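Long-range contact in molinate hydrolase (Gulosibacter molinativorax, PDB 4UB9), which hydrolyses the thiocarbamate pesticide molinate and is a zinc-binding member of the amidohydrolase family: residues G62-V67 with I439-G445. Numbering follows the deposited sequence.
Sequences GRITKV and IDVGKLG
Arg63 and Leu444 form a single antiparallel bridge, a non-hydrogen-bonded pair, by which loop 439-445, leading to strand 447-450, docks on the edge of strand 63-69. That strand is outermost, within this chain, in a four-stranded mixed sheet, probably part of the β-sandwich domain that accompanies the TIM-type barrel in amidohydrolases. Two backbone bonds flank the pair: Ile64 N reaches Lys443 O at 2.9 Å, nearly straight, and Gly445 N gives a shorter, more bent bond to Gly62 O. A third runs from Gly442 N to Ile64 O (2.8 Å), so Ile64 uses both its amide and its carbonyl on the loop. Ile64 CB faces the loop, 3.6 Å from Asp440 O, and the extended second torsion (chi2 169°) carries CD1 out to 3.6 Å from Leu444 O and 4.1 Å from Ile439 CG2. That same Ile439 methyl meets Val67 CG2 at 3.9 Å, the two side chains crossing at about a right angle. A bend in the Arg63 side chain at chi2 (86°) brings the guanidinium alongside Leu444, whose CD2 sits 3.8 Å above the centre of its plane; Gly442 O lies close to NH1 at its edge, though poorly angled for a hydrogen bond. NH2 forms a salt bridge with Glu435 OE1. A leucine in place of Arg63 would probably leave Glu435 without this charge partner and Leu444 CD2 without the flat group it covers. Further out, Lys443 NZ bonds Phe433 O and Ser438 OG. The type II turn from Asp440 to Lys443, with Gly442 third, is closed by Lys443 N bonded to Asp440 O at 3.1 Å.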
loop_
_atom_site.group_PDB
_atom_site.type_symbol
_atom_site.label_atom_id
_atom_site.label_comp_id
_atom_site.label_asym_id
_atom_site.label_seq_id
_atom_site.Cartn_x
_atom_site.Cartn_y
_atom_site.Cartn_z
ATOM N N GLY A 62 24.961 -48.093 -15.630
ATOM C CA GLY A 62 24.656 -47.028 -14.677
ATOM C C GLY A 62 25.506 -46.969 -13.423
ATOM O O GLY A 62 25.567 -45.950 -12.781
ATOM N N ARG A 63 26.203 -48.056 -13.111
ATOM C CA ARG A 63 27.031 -48.159 -11.900
ATOM C C ARG A 63 28.533 -48.194 -12.183
ATOM O O ARG A 63 28.993 -48.855 -13.131
ATOM C CB ARG A 63 26.663 -49.401 -11.093
ATOM C CG ARG A 63 25.832 -49.125 -9.843
ATOM C CD ARG A 63 24.338 -49.056 -10.145
ATOM N NE ARG A 63 23.400 -48.764 -9.034
ATOM C CZ ARG A 63 23.665 -48.193 -7.848
ATOM N NH1 ARG A 63 24.881 -47.816 -7.464
ATOM N NH2 ARG A 63 22.675 -47.993 -7.005
ATOM N N ILE A 64 29.291 -47.471 -11.354
ATOM C CA ILE A 64 30.737 -47.476 -11.430
ATOM C C ILE A 64 31.212 -48.866 -11.054
ATOM O O ILE A 64 30.929 -49.352 -9.954
ATOM C CB ILE A 64 31.393 -46.434 -10.504
ATOM C CG1 ILE A 64 31.027 -45.011 -10.917
ATOM C CG2 ILE A 64 32.912 -46.549 -10.552
ATOM C CD1 ILE A 64 31.407 -43.936 -9.918
ATOM N N THR A 65 31.952 -49.486 -11.964
ATOM C CA THR A 65 32.548 -50.836 -11.720
ATOM C C THR A 65 34.060 -50.818 -11.523
ATOM O O THR A 65 34.588 -51.674 -10.839
ATOM C CB THR A 65 32.216 -51.838 -12.847
ATOM O OG1 THR A 65 32.650 -51.302 -14.100
ATOM C CG2 THR A 65 30.729 -52.114 -12.898
ATOM N N LYS A 66 34.737 -49.833 -12.084
ATOM C CA LYS A 66 36.173 -49.757 -11.964
ATOM C C LYS A 66 36.701 -48.348 -11.898
ATOM O O LYS A 66 36.294 -47.486 -12.658
ATOM C CB LYS A 66 36.811 -50.449 -13.174
ATOM C CG LYS A 66 37.265 -51.872 -12.921
ATOM C CD LYS A 66 37.246 -52.730 -14.180
ATOM C CE LYS A 66 38.064 -54.000 -13.958
ATOM N NZ LYS A 66 37.298 -55.204 -14.374
ATOM N N VAL A 67 37.682 -48.155 -11.034
ATOM C CA VAL A 67 38.417 -46.894 -10.951
ATOM C C VAL A 67 39.881 -47.209 -10.716
ATOM O O VAL A 67 40.238 -47.823 -9.728
ATOM C CB VAL A 67 37.970 -46.021 -9.771
ATOM C CG1 VAL A 67 38.761 -44.713 -9.729
ATOM C CG2 VAL A 67 36.491 -45.755 -9.869
ATOM N N ILE A 439 33.145 -40.562 -6.727
ATOM C CA ILE A 439 33.550 -41.583 -7.669
ATOM C C ILE A 439 34.201 -42.768 -6.950
ATOM O O ILE A 439 35.326 -42.693 -6.457
ATOM C CB ILE A 439 34.493 -40.993 -8.707
ATOM C CG1 ILE A 439 33.690 -39.993 -9.549
ATOM C CG2 ILE A 439 35.047 -42.108 -9.581
ATOM C CD1 ILE A 439 34.509 -39.164 -10.514
ATOM N N ASP A 440 33.435 -43.838 -6.848
ATOM C CA ASP A 440 33.776 -45.006 -6.022
ATOM C C ASP A 440 33.014 -46.178 -6.573
ATOM O O ASP A 440 31.861 -46.046 -6.988
ATOM C CB ASP A 440 33.361 -44.841 -4.542
ATOM C CG ASP A 440 34.452 -44.199 -3.674
ATOM O OD1 ASP A 440 35.546 -44.788 -3.576
ATOM O OD2 ASP A 440 34.243 -43.096 -3.100
ATOM N N VAL A 441 33.675 -47.320 -6.577
ATOM C CA VAL A 441 33.118 -48.511 -7.169
ATOM C C VAL A 441 31.822 -48.804 -6.460
ATOM O O VAL A 441 31.761 -48.753 -5.254
ATOM C CB VAL A 441 34.099 -49.712 -7.060
ATOM C CG1 VAL A 441 33.423 -51.012 -7.490
ATOM C CG2 VAL A 441 35.338 -49.447 -7.915
ATOM N N GLY A 442 30.793 -49.140 -7.212
ATOM C CA GLY A 442 29.480 -49.485 -6.629
ATOM C C GLY A 442 28.486 -48.333 -6.629
ATOM O O GLY A 442 27.294 -48.552 -6.665
ATOM N N LYS A 443 28.986 -47.110 -6.638
ATOM C CA LYS A 443 28.121 -45.922 -6.701
ATOM C C LYS A 443 27.595 -45.625 -8.101
ATOM O O LYS A 443 28.086 -46.163 -9.084
ATOM C CB LYS A 443 28.848 -44.695 -6.141
ATOM C CG LYS A 443 29.164 -44.828 -4.654
ATOM C CD LYS A 443 29.614 -43.512 -4.039
ATOM C CE LYS A 443 30.150 -43.758 -2.653
ATOM N NZ LYS A 443 30.257 -42.506 -1.865
ATOM N N LEU A 444 26.596 -44.761 -8.183
ATOM C CA LEU A 444 26.027 -44.373 -9.482
ATOM C C LEU A 444 27.044 -43.677 -10.376
ATOM O O LEU A 444 27.917 -42.959 -9.909
ATOM C CB LEU A 444 24.821 -43.475 -9.300
ATOM C CG LEU A 444 23.575 -44.169 -8.732
ATOM C CD1 LEU A 444 22.662 -43.155 -8.087
ATOM C CD2 LEU A 444 22.812 -44.948 -9.801
ATOM N N GLY A 445 26.896 -43.882 -11.673
ATOM C CA GLY A 445 27.834 -43.369 -12.693
ATOM C C GLY A 445 27.637 -41.943 -13.159
ATOM O O GLY A 445 27.431 -41.656 -14.353
#